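Local coordinates for protein putative sulfatase yidJ (Bacteroides fragilis, PDB 2QZU) that probably hydrolyses sulfate esters as a calcium-dependent enzyme of the sulfatase family, with arylsulfatase the likely activity, at residues Gln22-Thr27 with Phe303-Val308; Pro28-Ile33 with Ser367-Ser372; Gly124-Tyr129 with Ile209-Gly214. All coordinates share one frame; numbering follows the deposited sequence.

Contact 1: residues Gln22-Thr27 with Phe303-Val308; sequences QEKQPT and FDNTIV
T27 and N305 bring the two backbones nearest to each other, with their CA atoms 8.5 Å apart, so no main-chain pairing joins Q22-T27 to F303-V308 and the gap is spanned by side chains and a water. F303-V308 opens with a type I beta turn from F303 to T306, closed by a weak bond from T306 N to F303 O, and then enters strand 306-311. N305 holds the third position of this turn, a place where asparagine is common, and its amide reaches toward the incoming chain with CG anti to the backbone N (chi1 -165°). K24 comes from the other side as a fully extended chain (chi1 178°) and lays its last methylene over the flat face of that amide: K24 CE stands 3.2 Å from N305 OD1 and 3.4 Å from N305 ND2. A lysine suits this place because its long aliphatic part can cover the amide while NZ travels on to a salt bridge with D344. A water accepts a bond from N305 ND2 at 2.9 Å. The same water donates to the main-chain Q25 O at 2.7 Å, linking loop to turn without any side chain of Q25, which turns instead to P221. On its other atom the N305 amide has a weak bond, OD1 to W342 NE1. These partners at both ends of the amide probably limit its rotation and make the placing of oxygen and nitrogen chemically sensible. The chemistry is that of a protein surface: a charge paired beyond the two segments, a methylene resting on an amide, and one solvent molecule that carries the polar link between the N-terminal loop and the start of the strand.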
# COMPACT_ATOMS: atom_id res chain seq x y z
N GLN A 22 -30.69 -40.53 12.63
CA GLN A 22 -29.84 -41.70 12.62
C GLN A 22 -28.75 -41.58 13.68
O GLN A 22 -28.54 -40.52 14.27
CB GLN A 22 -29.22 -41.90 11.25
N GLU A 23 -28.07 -42.70 13.90
CA GLU A 23 -27.02 -42.80 14.88
C GLU A 23 -25.98 -41.69 14.85
O GLU A 23 -25.46 -41.32 13.80
CB GLU A 23 -26.34 -44.15 14.73
CG GLU A 23 -27.33 -45.29 14.84
CD GLU A 23 -26.72 -46.64 14.55
OE1 GLU A 23 -26.38 -46.90 13.38
OE2 GLU A 23 -26.58 -47.43 15.50
N LYS A 24 -25.71 -41.15 16.03
CA LYS A 24 -24.73 -40.09 16.21
C LYS A 24 -23.34 -40.70 16.07
O LYS A 24 -23.11 -41.83 16.51
CB LYS A 24 -24.91 -39.48 17.59
CG LYS A 24 -23.94 -38.38 17.95
CD LYS A 24 -24.28 -37.84 19.33
CE LYS A 24 -23.27 -36.82 19.80
NZ LYS A 24 -23.62 -36.30 21.15
N GLN A 25 -22.43 -39.98 15.43
CA GLN A 25 -21.07 -40.49 15.27
C GLN A 25 -20.43 -40.56 16.66
O GLN A 25 -20.68 -39.70 17.51
CB GLN A 25 -20.25 -39.57 14.36
CG GLN A 25 -20.66 -39.61 12.89
CD GLN A 25 -20.51 -41.00 12.28
OE1 GLN A 25 -21.24 -41.93 12.62
NE2 GLN A 25 -19.54 -41.14 11.38
N PRO A 26 -19.60 -41.59 16.91
CA PRO A 26 -18.94 -41.74 18.22
C PRO A 26 -17.83 -40.73 18.53
O PRO A 26 -17.36 -40.66 19.67
CB PRO A 26 -18.43 -43.19 18.17
CG PRO A 26 -18.13 -43.38 16.73
CD PRO A 26 -19.31 -42.74 16.04
N THR A 27 -17.42 -39.96 17.53
CA THR A 27 -16.41 -38.92 17.70
C THR A 27 -16.95 -37.66 17.03
O THR A 27 -17.61 -37.74 16.00
CB THR A 27 -15.04 -39.33 17.10
OG1 THR A 27 -15.19 -39.59 15.70
CG2 THR A 27 -14.52 -40.58 17.79
N PHE A 303 -23.91 -28.35 14.65
CA PHE A 303 -23.27 -27.45 15.59
C PHE A 303 -23.08 -28.09 16.96
O PHE A 303 -22.01 -27.97 17.57
CB PHE A 303 -24.08 -26.16 15.76
CG PHE A 303 -23.44 -25.15 16.69
CD1 PHE A 303 -22.25 -24.52 16.34
CD2 PHE A 303 -24.03 -24.85 17.92
CE1 PHE A 303 -21.65 -23.60 17.20
CE2 PHE A 303 -23.43 -23.94 18.79
CZ PHE A 303 -22.24 -23.31 18.43
N ASP A 304 -24.10 -28.79 17.44
CA ASP A 304 -24.04 -29.42 18.75
C ASP A 304 -22.95 -30.46 18.93
O ASP A 304 -22.34 -30.54 20.01
CB ASP A 304 -25.39 -30.04 19.12
CG ASP A 304 -26.47 -29.01 19.30
OD1 ASP A 304 -26.14 -27.82 19.49
OD2 ASP A 304 -27.66 -29.40 19.28
N ASN A 305 -22.72 -31.30 17.93
CA ASN A 305 -21.68 -32.32 18.09
C ASN A 305 -20.46 -32.04 17.25
O ASN A 305 -19.88 -32.93 16.63
CB ASN A 305 -22.21 -33.72 17.77
CG ASN A 305 -21.27 -34.80 18.29
OD1 ASN A 305 -20.82 -34.74 19.44
ND2 ASN A 305 -20.97 -35.79 17.45
N THR A 306 -20.08 -30.76 17.23
CA THR A 306 -18.92 -30.31 16.50
C THR A 306 -18.14 -29.40 17.42
O THR A 306 -18.72 -28.56 18.11
CB THR A 306 -19.30 -29.50 15.24
OG1 THR A 306 -19.95 -30.36 14.30
CG2 THR A 306 -18.05 -28.88 14.61
N ILE A 307 -16.83 -29.58 17.46
CA ILE A 307 -16.00 -28.71 18.27
C ILE A 307 -15.65 -27.55 17.35
O ILE A 307 -15.05 -27.75 16.29
CB ILE A 307 -14.69 -29.40 18.70
CG1 ILE A 307 -15.00 -30.58 19.62
CG2 ILE A 307 -13.77 -28.39 19.40
CD1 ILE A 307 -13.81 -31.46 19.92
N VAL A 308 -16.08 -26.35 17.72
CA VAL A 308 -15.78 -25.16 16.92
C VAL A 308 -14.75 -24.36 17.69
O VAL A 308 -14.92 -24.08 18.88
CB VAL A 308 -17.04 -24.29 16.70
CG1 VAL A 308 -16.67 -23.01 15.92
CG2 VAL A 308 -18.08 -25.09 15.93
O HOH W 1 -19.42 -37.80 18.92

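Contact 2: residues Pro28-Ile33 with Ser367-Ser372; sequences PNLVFI and SMMGFS
P28, whose ring leans on M369, has its carbonyl O hydrogen-bonded by the hydroxyl of Y125, a group that also meets T27 OG1. No hydrogen bond crosses the contact; the side chains meet through carbons, and P28 CD also lies 3.6 Å from the backbone M369 O. The P28 ring crosses the base of the M369 side chain at a slant, with P28 CG 4.0 Å from M369 CG. Beyond CG the M369 chain, modelled as selenomethionine, runs extended (chi2 167°) and rests its terminal methyl over the triangle of L30 CB, CD1 and CD2, meeting that side chain at about a right angle. M369 CE is 3.4 Å from both L30 CD1 and L30 CD2, tighter than usual for carbons. Leucine suits the place because its branched end presents a three-carbon apolar surface for one methyl, and methionine by being long and unbranched enough to reach it. G370 then leaves the helix in a Schellman motif: its positive phi of 98° is easy for glycine, and G370 N bonds to S367 O at 3.1 Å. The contact thus sets M369, by the end of helix 361-368, against P28 before strand 29-35 and L30 within it. That strand runs between 222-228 and 306-311 in the large mixed sheet; M369 also touches I307 of the latter, W342 packs on P28, and M368 turns to helix 385-390.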
# COMPACT_ATOMS: atom_id res chain seq x y z
N PRO A 28 -16.66 -36.48 17.60
CA PRO A 28 -17.15 -35.22 17.04
C PRO A 28 -16.47 -34.65 15.80
O PRO A 28 -15.36 -35.05 15.44
CB PRO A 28 -17.04 -34.27 18.22
CG PRO A 28 -15.75 -34.73 18.86
CD PRO A 28 -15.91 -36.25 18.84
N ASN A 29 -17.15 -33.72 15.15
CA ASN A 29 -16.61 -33.05 13.97
C ASN A 29 -15.75 -31.92 14.52
O ASN A 29 -15.76 -31.65 15.72
CB ASN A 29 -17.72 -32.44 13.13
CG ASN A 29 -18.75 -33.46 12.71
OD1 ASN A 29 -19.95 -33.29 12.97
ND2 ASN A 29 -18.29 -34.53 12.08
N LEU A 30 -15.00 -31.27 13.64
CA LEU A 30 -14.15 -30.16 14.04
C LEU A 30 -14.18 -29.07 12.99
O LEU A 30 -13.97 -29.33 11.81
CB LEU A 30 -12.70 -30.63 14.24
CG LEU A 30 -11.63 -29.54 14.37
CD1 LEU A 30 -11.82 -28.75 15.66
CD2 LEU A 30 -10.25 -30.18 14.33
N VAL A 31 -14.45 -27.85 13.43
CA VAL A 31 -14.44 -26.70 12.54
C VAL A 31 -13.45 -25.76 13.21
O VAL A 31 -13.76 -25.12 14.22
CB VAL A 31 -15.82 -26.04 12.39
CG1 VAL A 31 -15.71 -24.76 11.57
CG2 VAL A 31 -16.78 -27.02 11.70
N PHE A 32 -12.25 -25.71 12.66
CA PHE A 32 -11.17 -24.89 13.21
C PHE A 32 -11.08 -23.60 12.41
O PHE A 32 -10.67 -23.61 11.24
CB PHE A 32 -9.87 -25.69 13.12
CG PHE A 32 -8.72 -25.10 13.88
CD1 PHE A 32 -8.06 -23.97 13.41
CD2 PHE A 32 -8.27 -25.71 15.04
CE1 PHE A 32 -6.95 -23.45 14.10
CE2 PHE A 32 -7.17 -25.21 15.73
CZ PHE A 32 -6.50 -24.08 15.26
N ILE A 33 -11.49 -22.51 13.04
CA ILE A 33 -11.46 -21.21 12.38
C ILE A 33 -10.39 -20.33 12.99
O ILE A 33 -10.26 -20.24 14.21
CB ILE A 33 -12.82 -20.49 12.52
CG1 ILE A 33 -13.94 -21.38 11.97
CG2 ILE A 33 -12.78 -19.16 11.77
CD1 ILE A 33 -15.32 -20.80 12.18
N SER A 367 -7.33 -35.55 21.87
CA SER A 367 -7.79 -36.27 23.05
C SER A 367 -9.27 -35.98 23.30
O SER A 367 -10.03 -36.88 23.63
CB SER A 367 -6.96 -35.87 24.29
OG SER A 367 -5.65 -36.42 24.23
N MSE A 368 -9.67 -34.72 23.13
CA MSE A 368 -11.07 -34.35 23.33
C MSE A 368 -11.97 -35.12 22.35
O MSE A 368 -13.10 -35.46 22.67
CB MSE A 368 -11.28 -32.85 23.10
CG MSE A 368 -10.75 -31.94 24.20
SE MSE A 368 -10.92 -30.08 23.66
CE MSE A 368 -12.84 -29.91 23.80
N MSE A 369 -11.44 -35.37 21.16
CA MSE A 369 -12.19 -36.06 20.11
C MSE A 369 -12.24 -37.57 20.23
O MSE A 369 -12.95 -38.23 19.47
CB MSE A 369 -11.62 -35.66 18.75
CG MSE A 369 -11.86 -34.20 18.42
SE MSE A 369 -10.85 -33.55 16.92
CE MSE A 369 -11.06 -31.66 17.28
N GLY A 370 -11.49 -38.12 21.19
CA GLY A 370 -11.47 -39.56 21.38
C GLY A 370 -10.30 -40.27 20.73
O GLY A 370 -10.33 -41.50 20.57
N PHE A 371 -9.27 -39.52 20.35
CA PHE A 371 -8.11 -40.12 19.69
C PHE A 371 -6.80 -39.89 20.45
O PHE A 371 -5.75 -39.70 19.84
CB PHE A 371 -7.99 -39.56 18.27
CG PHE A 371 -9.20 -39.84 17.40
CD1 PHE A 371 -9.56 -41.16 17.11
CD2 PHE A 371 -9.98 -38.81 16.91
CE1 PHE A 371 -10.69 -41.43 16.34
CE2 PHE A 371 -11.11 -39.07 16.13
CZ PHE A 371 -11.47 -40.39 15.85
N SER A 372 -6.87 -39.93 21.77
CA SER A 372 -5.69 -39.73 22.60
C SER A 372 -4.57 -40.72 22.26
O SER A 372 -3.39 -40.35 22.22
CB SER A 372 -6.07 -39.87 24.08
OG SER A 372 -4.98 -39.55 24.93

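Contact 3: residues Gly124-Tyr129 with Ile209-Gly214; sequences GYNMGY and IEYING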
# COMPACT_ATOMS: atom_id res chain seq x y z
N GLY A 124 -10.68 -41.88 9.34
CA GLY A 124 -11.88 -41.83 8.51
C GLY A 124 -12.62 -40.51 8.37
O GLY A 124 -13.75 -40.49 7.89
N TYR A 125 -11.98 -39.42 8.77
CA TYR A 125 -12.61 -38.10 8.68
C TYR A 125 -12.54 -37.52 7.28
O TYR A 125 -11.57 -37.74 6.55
CB TYR A 125 -11.93 -37.12 9.64
CG TYR A 125 -12.45 -37.15 11.05
CD1 TYR A 125 -12.44 -38.32 11.80
CD2 TYR A 125 -12.96 -35.99 11.64
CE1 TYR A 125 -12.91 -38.34 13.11
CE2 TYR A 125 -13.43 -36.00 12.95
CZ TYR A 125 -13.41 -37.18 13.68
OH TYR A 125 -13.88 -37.17 14.96
N ASN A 126 -13.58 -36.78 6.91
CA ASN A 126 -13.63 -36.09 5.62
C ASN A 126 -12.84 -34.82 5.97
O ASN A 126 -13.18 -34.13 6.93
CB ASN A 126 -15.08 -35.72 5.29
CG ASN A 126 -15.44 -36.03 3.85
OD1 ASN A 126 -14.70 -35.69 2.93
ND2 ASN A 126 -16.58 -36.67 3.65
N MSE A 127 -11.80 -34.52 5.20
CA MSE A 127 -10.94 -33.36 5.50
C MSE A 127 -10.99 -32.19 4.51
O MSE A 127 -11.01 -32.39 3.30
CB MSE A 127 -9.48 -33.83 5.60
CG MSE A 127 -9.25 -35.04 6.49
SE MSE A 127 -9.58 -34.68 8.35
CE MSE A 127 -8.16 -33.41 8.68
N GLY A 128 -10.96 -30.97 5.05
CA GLY A 128 -10.99 -29.79 4.21
C GLY A 128 -10.18 -28.63 4.79
O GLY A 128 -10.16 -28.42 6.00
N TYR A 129 -9.53 -27.87 3.92
CA TYR A 129 -8.74 -26.71 4.34
C TYR A 129 -9.01 -25.56 3.38
O TYR A 129 -8.83 -25.70 2.17
CB TYR A 129 -7.24 -27.05 4.33
CG TYR A 129 -6.38 -26.02 5.06
CD1 TYR A 129 -5.89 -26.28 6.34
CD2 TYR A 129 -6.10 -24.78 4.49
CE1 TYR A 129 -5.13 -25.34 7.04
CE2 TYR A 129 -5.35 -23.82 5.18
CZ TYR A 129 -4.87 -24.11 6.45
OH TYR A 129 -4.14 -23.18 7.15
N ILE A 209 -19.30 -22.87 3.83
CA ILE A 209 -20.72 -23.18 3.91
C ILE A 209 -21.06 -24.31 2.94
O ILE A 209 -21.78 -25.24 3.29
CB ILE A 209 -21.57 -21.92 3.62
CG1 ILE A 209 -21.41 -20.93 4.79
CG2 ILE A 209 -23.03 -22.29 3.41
CD1 ILE A 209 -22.10 -19.60 4.58
N GLU A 210 -20.53 -24.24 1.72
CA GLU A 210 -20.80 -25.30 0.76
C GLU A 210 -20.26 -26.62 1.30
O GLU A 210 -20.92 -27.66 1.20
CB GLU A 210 -20.15 -24.98 -0.59
CG GLU A 210 -20.65 -23.68 -1.18
CD GLU A 210 -20.13 -23.43 -2.58
OE1 GLU A 210 -18.95 -23.74 -2.84
OE2 GLU A 210 -20.90 -22.92 -3.42
N TYR A 211 -19.06 -26.59 1.88
CA TYR A 211 -18.46 -27.81 2.43
C TYR A 211 -19.35 -28.37 3.54
O TYR A 211 -19.65 -29.56 3.57
CB TYR A 211 -17.08 -27.51 3.00
CG TYR A 211 -16.34 -28.76 3.43
CD1 TYR A 211 -15.72 -29.58 2.50
CD2 TYR A 211 -16.28 -29.13 4.78
CE1 TYR A 211 -15.05 -30.74 2.88
CE2 TYR A 211 -15.61 -30.29 5.18
CZ TYR A 211 -15.00 -31.09 4.22
OH TYR A 211 -14.33 -32.23 4.60
N ILE A 212 -19.76 -27.49 4.45
CA ILE A 212 -20.61 -27.88 5.57
C ILE A 212 -21.96 -28.44 5.10
O ILE A 212 -22.44 -29.44 5.64
CB ILE A 212 -20.83 -26.68 6.52
CG1 ILE A 212 -19.51 -26.36 7.23
CG2 ILE A 212 -21.92 -27.00 7.52
CD1 ILE A 212 -19.51 -25.07 8.03
N ASN A 213 -22.56 -27.81 4.10
CA ASN A 213 -23.84 -28.29 3.57
C ASN A 213 -23.68 -29.73 3.08
O ASN A 213 -24.57 -30.56 3.26
CB ASN A 213 -24.30 -27.42 2.39
CG ASN A 213 -24.78 -26.04 2.82
OD1 ASN A 213 -24.99 -25.16 1.99
ND2 ASN A 213 -24.96 -25.85 4.12
N GLY A 214 -22.52 -30.02 2.49
CA GLY A 214 -22.25 -31.35 1.98
C GLY A 214 -22.02 -32.42 3.04
O GLY A 214 -21.92 -33.60 2.71
O HOH W 2 -13.26 -33.68 2.02
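The layered alpha/beta core of the sulfatase fold, which belongs to the alkaline phosphatase superfamily, is built here from G128 and its neighbours on strand 126-130 and Y211 on the covering helix 200-213. The helix belongs to the connection from strand 168-172 to strand 222-228 and passes across 126-130, which lies between them and runs parallel to both. The short axes are nearly antiparallel, at 174° with 10.5 Å between them, as expected of a helix returning across parallel strands. One side chain bridges the space. Y211 has CG anti to its own main-chain N (chi1 -173°), which sends the ring from the helix straight to the strand and carries the hydroxyl to the main chain of N126 and M127, with M127 C and G128 N lying obliquely to the ring. G128 carries no side chain, so the ring can come close to the main chain, and Y211 CZ lies 4.1 Å from G128 N. Near the plane of the ring, at its edge, N126 O stands 3.2 Å from Y211 OH. The N126 side chain also passes the hydroxyl, its CB 3.6 Å from Y211 OH, with its amide plane turned 88° to the ring. Away from the helix, M127 points to the opposite face of the sheet and packs on helix 116-122, while the Y211 ring also meets H168 and L224. Tyrosine suits its position by combining a broad apolar ring for the layer between helix and sheet with a hydroxyl for the polar backbone beyond. That hydroxyl ends on a water lying in the ring plane: the water accepts from Y211 OH at 3.1 Å and spends its two protons on N126 OD1 at 2.6 Å and M127 O at 2.9 Å.

How the contacts relate
All three contacts reach the same mixed sheet on one side of the chain's centre. The centres of contacts 1 and 2 are about 10 Å apart, and contact 3 lies about 14 Å from each. Strands 29-35 and 306-311 stitch contacts 1 and 2 together through probable hydrogen bonds, I307 N to N29 O and I307 O to V31 N, both 2.9 Å. Y125 ties contact 3 to the others: its OH is 2.8 Å from T27 OG1 and 2.6 Å from P28 O. The contacts gather where strands 29-35, 126-130 and 306-311 begin; related sulfatases place the active site near the opposite, C-terminal strand ends.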